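Side-chain contacts in phosphopantothenoylcysteine decarboxylase (Cryptococcus neoformans, PDB 6EOA), which binds FMN and probably decarboxylates phosphopantothenoylcysteine in coenzyme A biosynthesis: residues D52-L57 with V65-T70; I40-V45 with A141-K146; A131-I136 with S227-F232. All coordinates share one frame; numbering follows the deposited sequence.

Contact 1 (D52-L57 with V65-T70). With FMN (flavin mononucleotide), chain B.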
loop_
_atom_site.group_PDB
_atom_site.type_symbol
_atom_site.label_atom_id
_atom_site.label_comp_id
_atom_site.label_asym_id
_atom_site.label_seq_id
_atom_site.Cartn_x
_atom_site.Cartn_y
_atom_site.Cartn_z
ATOM N N ASP A 52 -22.764 -16.774 3.915
ATOM C CA ASP A 52 -23.535 -17.404 4.989
ATOM C C ASP A 52 -23.877 -16.400 6.089
ATOM O O ASP A 52 -24.961 -16.447 6.675
ATOM C CB ASP A 52 -22.766 -18.585 5.579
ATOM C CG ASP A 52 -22.549 -19.696 4.575
ATOM O OD1 ASP A 52 -23.493 -20.480 4.344
ATOM O OD2 ASP A 52 -21.435 -19.780 4.011
ATOM N N ILE A 53 -22.941 -15.500 6.370
ATOM C CA ILE A 53 -23.149 -14.454 7.363
ATOM C C ILE A 53 -24.235 -13.486 6.901
ATOM O O ILE A 53 -25.163 -13.173 7.650
ATOM C CB ILE A 53 -21.845 -13.677 7.637
ATOM C CG1 ILE A 53 -20.828 -14.571 8.350
ATOM C CG2 ILE A 53 -22.122 -12.443 8.467
ATOM C CD1 ILE A 53 -19.462 -13.933 8.529
ATOM N N VAL A 54 -24.119 -13.026 5.660
ATOM C CA VAL A 54 -25.083 -12.094 5.091
ATOM C C VAL A 54 -26.482 -12.702 5.071
ATOM O O VAL A 54 -27.460 -12.042 5.426
ATOM C CB VAL A 54 -24.682 -11.674 3.664
ATOM C CG1 VAL A 54 -25.748 -10.780 3.047
ATOM C CG2 VAL A 54 -23.334 -10.969 3.683
ATOM N N GLY A 55 -26.565 -13.968 4.674
ATOM C CA GLY A 55 -27.830 -14.675 4.643
ATOM C C GLY A 55 -28.466 -14.736 6.015
ATOM O O GLY A 55 -29.680 -14.586 6.150
ATOM N N ALA A 56 -27.642 -14.942 7.040
ATOM C CA ALA A 56 -28.129 -15.028 8.415
ATOM C C ALA A 56 -28.571 -13.669 8.951
ATOM O O ALA A 56 -29.534 -13.576 9.711
ATOM C CB ALA A 56 -27.060 -15.622 9.321
ATOM N N LEU A 57 -27.855 -12.617 8.564
ATOM C CA LEU A 57 -28.187 -11.271 9.011
ATOM C C LEU A 57 -29.452 -10.755 8.331
ATOM O O LEU A 57 -30.261 -10.077 8.960
ATOM C CB LEU A 57 -27.017 -10.316 8.761
ATOM C CG LEU A 57 -25.767 -10.584 9.605
ATOM C CD1 LEU A 57 -24.713 -9.511 9.375
ATOM C CD2 LEU A 57 -26.126 -10.676 11.080
ATOM N N VAL A 65 -27.997 -5.422 6.687
ATOM C CA VAL A 65 -26.571 -5.578 6.452
ATOM C C VAL A 65 -26.143 -4.975 5.120
ATOM O O VAL A 65 -26.824 -5.121 4.103
ATOM C CB VAL A 65 -26.154 -7.071 6.508
ATOM C CG1 VAL A 65 -26.944 -7.899 5.502
ATOM C CG2 VAL A 65 -24.659 -7.223 6.289
ATOM N N GLN A 66 -25.021 -4.264 5.147
ATOM C CA GLN A 66 -24.355 -3.841 3.929
ATOM C C GLN A 66 -22.952 -4.434 3.923
ATOM O O GLN A 66 -22.350 -4.634 4.979
ATOM C CB GLN A 66 -24.316 -2.317 3.822
ATOM C CG GLN A 66 -25.666 -1.699 3.475
ATOM C CD GLN A 66 -26.266 -2.292 2.214
ATOM O OE1 GLN A 66 -25.628 -2.318 1.159
ATOM N NE2 GLN A 66 -27.500 -2.776 2.316
ATOM N N VAL A 67 -22.437 -4.727 2.736
ATOM C CA VAL A 67 -21.172 -5.438 2.619
ATOM C C VAL A 67 -20.111 -4.611 1.900
ATOM O O VAL A 67 -20.366 -4.051 0.834
ATOM C CB VAL A 67 -21.358 -6.767 1.868
ATOM C CG1 VAL A 67 -20.024 -7.493 1.710
ATOM C CG2 VAL A 67 -22.373 -7.640 2.590
ATOM N N VAL A 68 -18.925 -4.543 2.495
ATOM C CA VAL A 68 -17.769 -3.933 1.847
ATOM C C VAL A 68 -16.708 -4.990 1.584
ATOM O O VAL A 68 -16.231 -5.645 2.509
ATOM C CB VAL A 68 -17.163 -2.810 2.700
ATOM C CG1 VAL A 68 -15.861 -2.306 2.071
ATOM C CG2 VAL A 68 -18.168 -1.681 2.867
ATOM N N ALA A 69 -16.346 -5.162 0.318
ATOM C CA ALA A 69 -15.378 -6.181 -0.057
ATOM C C ALA A 69 -14.090 -5.550 -0.562
ATOM O O ALA A 69 -14.113 -4.707 -1.452
ATOM C CB ALA A 69 -15.962 -7.103 -1.117
ATOM N N THR A 70 -12.967 -5.953 0.018
ATOM C CA THR A 70 -11.676 -5.582 -0.532
ATOM C C THR A 70 -11.516 -6.333 -1.846
ATOM O O THR A 70 -12.235 -7.308 -2.091
ATOM C CB THR A 70 -10.532 -5.917 0.416
ATOM O OG1 THR A 70 -10.375 -7.340 0.502
ATOM C CG2 THR A 70 -10.803 -5.357 1.803
HETATM N N1 FMN B . -4.156 -13.762 3.876
HETATM C C2 FMN B . -4.628 -13.897 5.167
HETATM O O2 FMN B . -4.312 -13.065 6.021
HETATM N N3 FMN B . -5.443 -14.966 5.496
HETATM C C4 FMN B . -5.791 -15.902 4.540
HETATM O O4 FMN B . -6.519 -16.847 4.844
HETATM C C4A FMN B . -5.318 -15.766 3.236
HETATM N N5 FMN B . -5.657 -16.693 2.266
HETATM C C5A FMN B . -5.186 -16.547 0.974
HETATM C C6 FMN B . -5.530 -17.475 -0.006
HETATM C C7 FMN B . -5.058 -17.330 -1.307
HETATM C C7M FMN B . -5.427 -18.335 -2.361
HETATM C C8 FMN B . -4.239 -16.250 -1.626
HETATM C C8M FMN B . -3.714 -16.072 -3.021
HETATM C C9 FMN B . -3.897 -15.324 -0.649
HETATM C C9A FMN B . -4.367 -15.469 0.651
HETATM N N10 FMN B . -4.028 -14.542 1.621
HETATM C C10 FMN B . -4.497 -14.688 2.911
HETATM C "C1'" FMN B . -3.144 -13.380 1.278
HETATM C "C2'" FMN B . -3.994 -12.152 0.972
HETATM O "O2'" FMN B . -5.079 -12.486 0.127
HETATM C "C3'" FMN B . -3.145 -11.073 0.317
HETATM O "O3'" FMN B . -2.229 -10.600 1.278
HETATM C "C4'" FMN B . -4.021 -9.930 -0.185
HETATM O "O4'" FMN B . -3.284 -9.090 -1.048
HETATM C "C5'" FMN B . -4.552 -9.124 0.992
HETATM O "O5'" FMN B . -5.543 -8.230 0.540
HETATM P P FMN B . -6.613 -7.615 1.582
HETATM O O1P FMN B . -5.924 -6.559 2.416
HETATM O O2P FMN B . -7.176 -8.679 2.499
HETATM O O3P FMN B . -7.735 -7.002 0.788
#
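Thr-70 OG1 donates a hydrogen bond of 2.7 Å to the phosphate oxygen O3P of FMN, just beyond the end of strand 63-69. Its chi1 of 69° places OG1 between the backbone N and the carbonyl carbon, from where the hydroxyl can meet the anion.

Behind this polar end the strand meets helix 50-59 through hydrocarbon alone. Val-54 straddles two residues of the strand: its CG1 stands 4.0 Å from Val-65 CG1, and its CG2 is 3.6 Å from Val-67 CG2. With chi1 at 176°, CG1 lies anti to the backbone N and CG2 beside it, so the two branches spread toward successive inward-facing valines. One turn on, where the two backbones come closest, Leu-57 lies across Val-65 at about a right angle. Its CD1 is 3.8 Å from Val-65 CG2, and its CB also rests on the valine, so leucine offers both its root and its tip to one partner. Branched valines suit the strand. The axes of these short segments run nearly antiparallel, at 161°.

Val-54 also rests on Leu-39 of strand 35-41. The chemistry is thus divided: an apolar seam joins the helix and second strand of a right-handed beta-alpha-beta unit, while the residue just after the strand supplies a hydroxyl to the cofactor phosphate.

Contact 2 (I40-V45 with A141-K146). With FMN (flavin mononucleotide), chain B.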
loop_
_atom_site.group_PDB
_atom_site.type_symbol
_atom_site.label_atom_id
_atom_site.label_comp_id
_atom_site.label_asym_id
_atom_site.label_seq_id
_atom_site.Cartn_x
_atom_site.Cartn_y
_atom_site.Cartn_z
ATOM N N ILE A 40 -17.320 -5.982 6.603
ATOM C CA ILE A 40 -16.137 -5.834 5.768
ATOM C C ILE A 40 -15.478 -7.191 5.592
ATOM O O ILE A 40 -15.118 -7.847 6.571
ATOM C CB ILE A 40 -15.118 -4.839 6.355
ATOM C CG1 ILE A 40 -15.741 -3.453 6.510
ATOM C CG2 ILE A 40 -13.897 -4.739 5.450
ATOM C CD1 ILE A 40 -14.783 -2.422 7.089
ATOM N N THR A 41 -15.344 -7.619 4.340
ATOM C CA THR A 41 -14.700 -8.890 4.025
ATOM C C THR A 41 -13.374 -8.619 3.330
ATOM O O THR A 41 -13.299 -7.778 2.434
ATOM C CB THR A 41 -15.584 -9.782 3.128
ATOM O OG1 THR A 41 -15.651 -9.232 1.806
ATOM C CG2 THR A 41 -16.994 -9.883 3.702
ATOM N N SER A 42 -12.325 -9.315 3.757
ATOM C CA SER A 42 -10.999 -9.107 3.187
ATOM C C SER A 42 -10.455 -10.395 2.573
ATOM O O SER A 42 -11.135 -11.421 2.558
ATOM C CB SER A 42 -10.035 -8.571 4.246
ATOM O OG SER A 42 -9.856 -9.501 5.299
ATOM N N GLY A 43 -9.227 -10.331 2.068
ATOM C CA GLY A 43 -8.663 -11.414 1.282
ATOM C C GLY A 43 -8.186 -12.638 2.040
ATOM O O GLY A 43 -7.049 -13.079 1.868
ATOM N N SER A 44 -9.057 -13.190 2.875
ATOM C CA SER A 44 -8.791 -14.463 3.529
ATOM C C SER A 44 -9.703 -15.538 2.946
ATOM O O SER A 44 -10.762 -15.224 2.398
ATOM C CB SER A 44 -8.992 -14.345 5.040
ATOM O OG SER A 44 -9.172 -15.623 5.625
ATOM N N VAL A 45 -9.304 -16.802 3.064
ATOM C CA VAL A 45 -10.116 -17.896 2.540
ATOM C C VAL A 45 -11.459 -17.955 3.258
ATOM O O VAL A 45 -12.446 -18.457 2.718
ATOM C CB VAL A 45 -9.403 -19.262 2.671
ATOM C CG1 VAL A 45 -8.127 -19.273 1.849
ATOM C CG2 VAL A 45 -9.105 -19.581 4.124
ATOM N N ALA A 141 -4.193 -10.549 7.380
ATOM C CA ALA A 141 -3.023 -9.933 7.996
ATOM C C ALA A 141 -2.734 -8.585 7.347
ATOM O O ALA A 141 -2.335 -7.636 8.018
ATOM C CB ALA A 141 -1.813 -10.850 7.881
ATOM N N ASP A 142 -2.945 -8.507 6.036
ATOM C CA ASP A 142 -2.718 -7.274 5.287
ATOM C C ASP A 142 -3.643 -6.158 5.760
ATOM O O ASP A 142 -3.200 -5.035 6.007
ATOM C CB ASP A 142 -2.916 -7.507 3.788
ATOM C CG ASP A 142 -2.508 -6.301 2.945
ATOM O OD1 ASP A 142 -1.361 -5.821 3.091
ATOM O OD2 ASP A 142 -3.338 -5.831 2.136
ATOM N N LEU A 143 -4.929 -6.467 5.884
ATOM C CA LEU A 143 -5.893 -5.458 6.293
ATOM C C LEU A 143 -5.615 -5.023 7.728
ATOM O O LEU A 143 -5.714 -3.841 8.056
ATOM C CB LEU A 143 -7.321 -5.982 6.151
ATOM C CG LEU A 143 -8.434 -5.022 6.583
ATOM C CD1 LEU A 143 -8.305 -3.687 5.861
ATOM C CD2 LEU A 143 -9.791 -5.646 6.315
ATOM N N LEU A 144 -5.245 -5.985 8.572
ATOM C CA LEU A 144 -4.862 -5.695 9.947
ATOM C C LEU A 144 -3.674 -4.739 9.984
ATOM O O LEU A 144 -3.670 -3.765 10.735
ATOM C CB LEU A 144 -4.529 -6.988 10.698
ATOM C CG LEU A 144 -3.940 -6.783 12.095
ATOM C CD1 LEU A 144 -4.926 -6.042 12.993
ATOM C CD2 LEU A 144 -3.528 -8.111 12.722
ATOM N N ALA A 145 -2.668 -5.029 9.167
ATOM C CA ALA A 145 -1.486 -4.179 9.062
ATOM C C ALA A 145 -1.842 -2.792 8.527
ATOM O O ALA A 145 -1.338 -1.783 9.020
ATOM C CB ALA A 145 -0.438 -4.840 8.172
ATOM N N LYS A 146 -2.712 -2.740 7.521
ATOM C CA LYS A 146 -3.132 -1.458 6.952
ATOM C C LYS A 146 -3.903 -0.619 7.965
ATOM O O LYS A 146 -3.696 0.593 8.063
ATOM C CB LYS A 146 -3.990 -1.667 5.705
ATOM C CG LYS A 146 -3.227 -2.159 4.483
ATOM C CD LYS A 146 -3.930 -1.701 3.222
ATOM C CE LYS A 146 -4.001 -2.794 2.171
ATOM N NZ LYS A 146 -2.708 -3.017 1.465
HETATM N N1 FMN B . -4.156 -13.762 3.876
HETATM C C2 FMN B . -4.628 -13.897 5.167
HETATM O O2 FMN B . -4.312 -13.065 6.021
HETATM N N3 FMN B . -5.443 -14.966 5.496
HETATM C C4 FMN B . -5.791 -15.902 4.540
HETATM O O4 FMN B . -6.519 -16.847 4.844
HETATM C C4A FMN B . -5.318 -15.766 3.236
HETATM N N5 FMN B . -5.657 -16.693 2.266
HETATM C C5A FMN B . -5.186 -16.547 0.974
HETATM C C6 FMN B . -5.530 -17.475 -0.006
HETATM C C7 FMN B . -5.058 -17.330 -1.307
HETATM C C7M FMN B . -5.427 -18.335 -2.361
HETATM C C8 FMN B . -4.239 -16.250 -1.626
HETATM C C8M FMN B . -3.714 -16.072 -3.021
HETATM C C9 FMN B . -3.897 -15.324 -0.649
HETATM C C9A FMN B . -4.367 -15.469 0.651
HETATM N N10 FMN B . -4.028 -14.542 1.621
HETATM C C10 FMN B . -4.497 -14.688 2.911
HETATM C "C1'" FMN B . -3.144 -13.380 1.278
HETATM C "C2'" FMN B . -3.994 -12.152 0.972
HETATM O "O2'" FMN B . -5.079 -12.486 0.127
HETATM C "C3'" FMN B . -3.145 -11.073 0.317
HETATM O "O3'" FMN B . -2.229 -10.600 1.278
HETATM C "C4'" FMN B . -4.021 -9.930 -0.185
HETATM O "O4'" FMN B . -3.284 -9.090 -1.048
HETATM C "C5'" FMN B . -4.552 -9.124 0.992
HETATM O "O5'" FMN B . -5.543 -8.230 0.540
HETATM P P FMN B . -6.613 -7.615 1.582
HETATM O O1P FMN B . -5.924 -6.559 2.416
HETATM O O2P FMN B . -7.176 -8.679 2.499
HETATM O O3P FMN B . -7.735 -7.002 0.788
#
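Leu-143 packs onto Ser-42 where the loop after strand 35-41 faces the first turn of helix 141-149, the FMN phosphate site of this Rossmann-like flavoprotein fold. Its CB lies 4.0 Å from phosphate oxygen O1P. From there chi1 of 179° carries CG away from the backbone N, and the branch CD2 continues to Ser-42, ending 3.6 Å from its CB. The same methyl reaches 4.3 Å from Ile-40 CG2 farther back on the strand, and also packs against Ile-136. Leucine suits this place because its tip fills the wedge between strand and helix, while its root passes beside the phosphate.

Ser-42 is small enough to sit between that methyl and the phosphate. Its OG is turned elsewhere, bonding Pro-138 O and Ser-140 N of the neighbouring strand end and the turn beyond it. The next residue, Gly-43, centres an inverse gamma turn closed by Ser-44 N and Ser-42 O. Its own N donates to O2P, and its O accepts from the ribityl hydroxyl O2'. Glycine suits the place because O2' packs close against its backbone.

On the helix side of the phosphate, Lys-146 NZ makes a salt bridge to Asp-142 OD2, 3.0 Å apart and one turn back, though the hydrogen bond within it is weak. The lysine has a second acidic partner in Asp-153 of the second subunit, and Asp-142 OD1 accepts from Cys-152 N of that subunit, so this edge of the site also belongs to the subunit interface.

At the flavin ring system, Ser-44 OG donates to O4 over 3.0 Å. On the pyrimidine's other carbonyl, Ala-141 N at the helix start gives a 2.9 Å bond to FMN O2, nearly straight at 166°.

Contact 3 (A131-I136 with S227-F232)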
loop_
_atom_site.group_PDB
_atom_site.type_symbol
_atom_site.label_atom_id
_atom_site.label_comp_id
_atom_site.label_asym_id
_atom_site.label_seq_id
_atom_site.Cartn_x
_atom_site.Cartn_y
_atom_site.Cartn_z
ATOM N N ALA A 131 -23.919 2.866 9.387
ATOM C CA ALA A 131 -23.523 1.753 10.250
ATOM C C ALA A 131 -23.745 1.995 11.745
ATOM O O ALA A 131 -23.385 3.045 12.282
ATOM C CB ALA A 131 -22.062 1.413 10.005
ATOM N N ASP A 132 -24.340 1.007 12.407
ATOM C CA ASP A 132 -24.416 0.977 13.864
ATOM C C ASP A 132 -23.284 0.114 14.398
ATOM O O ASP A 132 -22.882 0.230 15.555
ATOM C CB ASP A 132 -25.767 0.431 14.336
ATOM C CG ASP A 132 -26.922 1.328 13.953
ATOM O OD1 ASP A 132 -26.749 2.564 13.985
ATOM O OD2 ASP A 132 -28.002 0.797 13.618
ATOM N N LEU A 133 -22.780 -0.758 13.532
ATOM C CA LEU A 133 -21.705 -1.674 13.880
ATOM C C LEU A 133 -20.901 -2.010 12.631
ATOM O O LEU A 133 -21.460 -2.162 11.546
ATOM C CB LEU A 133 -22.266 -2.949 14.519
ATOM C CG LEU A 133 -21.294 -4.098 14.811
ATOM C CD1 LEU A 133 -20.253 -3.692 15.846
ATOM C CD2 LEU A 133 -22.047 -5.346 15.264
ATOM N N VAL A 134 -19.586 -2.103 12.782
ATOM C CA VAL A 134 -18.728 -2.542 11.690
ATOM C C VAL A 134 -18.045 -3.847 12.076
ATOM O O VAL A 134 -17.379 -3.925 13.108
ATOM C CB VAL A 134 -17.668 -1.487 11.327
ATOM C CG1 VAL A 134 -16.734 -2.022 10.251
ATOM C CG2 VAL A 134 -18.337 -0.203 10.859
ATOM N N VAL A 135 -18.227 -4.872 11.251
ATOM C CA VAL A 135 -17.622 -6.176 11.506
ATOM C C VAL A 135 -16.659 -6.555 10.385
ATOM O O VAL A 135 -17.048 -6.655 9.222
ATOM C CB VAL A 135 -18.692 -7.275 11.660
ATOM C CG1 VAL A 135 -18.054 -8.588 12.088
ATOM C CG2 VAL A 135 -19.753 -6.848 12.674
ATOM N N ILE A 136 -15.396 -6.759 10.740
ATOM C CA ILE A 136 -14.396 -7.179 9.772
ATOM C C ILE A 136 -14.207 -8.688 9.851
ATOM O O ILE A 136 -13.491 -9.190 10.715
ATOM C CB ILE A 136 -13.055 -6.476 10.006
ATOM C CG1 ILE A 136 -13.271 -4.979 10.224
ATOM C CG2 ILE A 136 -12.134 -6.716 8.829
ATOM C CD1 ILE A 136 -12.002 -4.234 10.571
ATOM N N SER A 227 -23.984 -14.552 16.060
ATOM C CA SER A 227 -24.573 -14.455 17.391
ATOM C C SER A 227 -23.879 -13.369 18.214
ATOM O O SER A 227 -24.488 -12.781 19.108
ATOM C CB SER A 227 -24.517 -15.802 18.123
ATOM O OG SER A 227 -23.253 -16.018 18.724
ATOM N N LEU A 228 -22.607 -13.108 17.921
ATOM C CA LEU A 228 -21.932 -11.960 18.517
ATOM C C LEU A 228 -22.632 -10.692 18.051
ATOM O O LEU A 228 -22.905 -9.792 18.845
ATOM C CB LEU A 228 -20.448 -11.910 18.140
ATOM C CG LEU A 228 -19.515 -13.012 18.655
ATOM C CD1 LEU A 228 -18.057 -12.635 18.408
ATOM C CD2 LEU A 228 -19.759 -13.321 20.127
ATOM N N ILE A 229 -22.930 -10.645 16.756
ATOM C CA ILE A 229 -23.624 -9.514 16.150
ATOM C C ILE A 229 -25.016 -9.309 16.755
ATOM O O ILE A 229 -25.401 -8.184 17.079
ATOM C CB ILE A 229 -23.746 -9.698 14.628
ATOM C CG1 ILE A 229 -22.375 -9.533 13.971
ATOM C CG2 ILE A 229 -24.740 -8.706 14.038
ATOM C CD1 ILE A 229 -22.391 -9.717 12.472
ATOM N N GLU A 230 -25.759 -10.398 16.920
ATOM C CA GLU A 230 -27.099 -10.324 17.500
ATOM C C GLU A 230 -27.053 -9.875 18.959
ATOM O O GLU A 230 -28.004 -9.278 19.462
ATOM C CB GLU A 230 -27.807 -11.674 17.384
ATOM C CG GLU A 230 -28.942 -11.686 16.370
ATOM C CD GLU A 230 -28.917 -12.916 15.483
ATOM O OE1 GLU A 230 -28.250 -13.904 15.854
ATOM O OE2 GLU A 230 -29.563 -12.892 14.412
ATOM N N GLY A 231 -25.937 -10.157 19.627
ATOM C CA GLY A 231 -25.723 -9.701 20.989
ATOM C C GLY A 231 -25.573 -8.192 21.061
ATOM O O GLY A 231 -25.938 -7.566 22.059
ATOM N N PHE A 232 -25.031 -7.606 19.997
ATOM C CA PHE A 232 -24.898 -6.156 19.901
ATOM C C PHE A 232 -26.217 -5.513 19.504
ATOM O O PHE A 232 -26.537 -4.410 19.949
ATOM C CB PHE A 232 -23.810 -5.777 18.896
ATOM C CG PHE A 232 -22.454 -5.623 19.510
ATOM C CD1 PHE A 232 -22.029 -4.392 19.978
ATOM C CD2 PHE A 232 -21.606 -6.711 19.630
ATOM C CE1 PHE A 232 -20.782 -4.243 20.550
ATOM C CE2 PHE A 232 -20.356 -6.570 20.200
ATOM C CZ PHE A 232 -19.944 -5.335 20.660
#
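Val-135 and Ile-229 meet where strand 133-139 passes beneath helix 222-237, with Val-135 CG2 3.9 Å from Ile-229 CD1 and nearly as close to its CG1. The beta-branched valine suits an extended strand. The isoleucine does not start out aimed at the strand; its outer arm from CG1 to CD1, extended at chi2 179°, makes up the reach and brings the far methyl down onto the valine.

Leu-133, two residues earlier and on the same face of the strand, serves the next turn of the helix. Its CD2 comes to 4.1 Å from Phe-232 CB and lies 4.4 Å from Ile-229 CG1, so one prong of leucine's forked end leans on two helix residues. The leucine and phenylalanine side chains cross at about a right angle. Within the helix, Leu-228 O lies in the plane of the Phe-232 ring, at its edge.

The strand is fixed by backbone hydrogen bonds: Leu-133 and Val-135 bond to Val-38 of strand 35-41, and the intervening Val-134 on the other flank to Pro-168 and Ile-170. Ile-170 also packs against both Leu-133 and Phe-232, whose large apolar ring extends the contact to strand 169-173. For the helix, a hydrogen bond from Glu-230 OE2 to Ser-60 OG ties it to the residue following helix 50-59.

The axes of these short segments run almost antiparallel, at 167°. Alternate strand residues thus build the apolar face of a parallel sheet covered by a helix, as in the three-layer alpha/beta sandwich of Rossmann-like flavoproteins.

Overall arrangement
All three contacts share one parallel sheet, in which strands 63-69, 35-41 and 133-139 lie side by side and carry contacts 1, 2 and 3 respectively. Along the chain, contact 1 is nested within the loop closed by contact 2; contact 3 opens inside that loop and closes at the C-terminal helix 222-237, so contacts 2 and 3 interlock. The centres of contacts 1 and 3 are about 11 Å apart. Those of contacts 1 and 2 are about 15 Å apart, and those of contacts 2 and 3 about 18 Å. Leu-57 touches Ile-229, joining the helices of contacts 1 and 3 over the sheet. Contacts 1 and 2 converge on the FMN phosphate, so the apolar core carries the strand ends that bind cofactor.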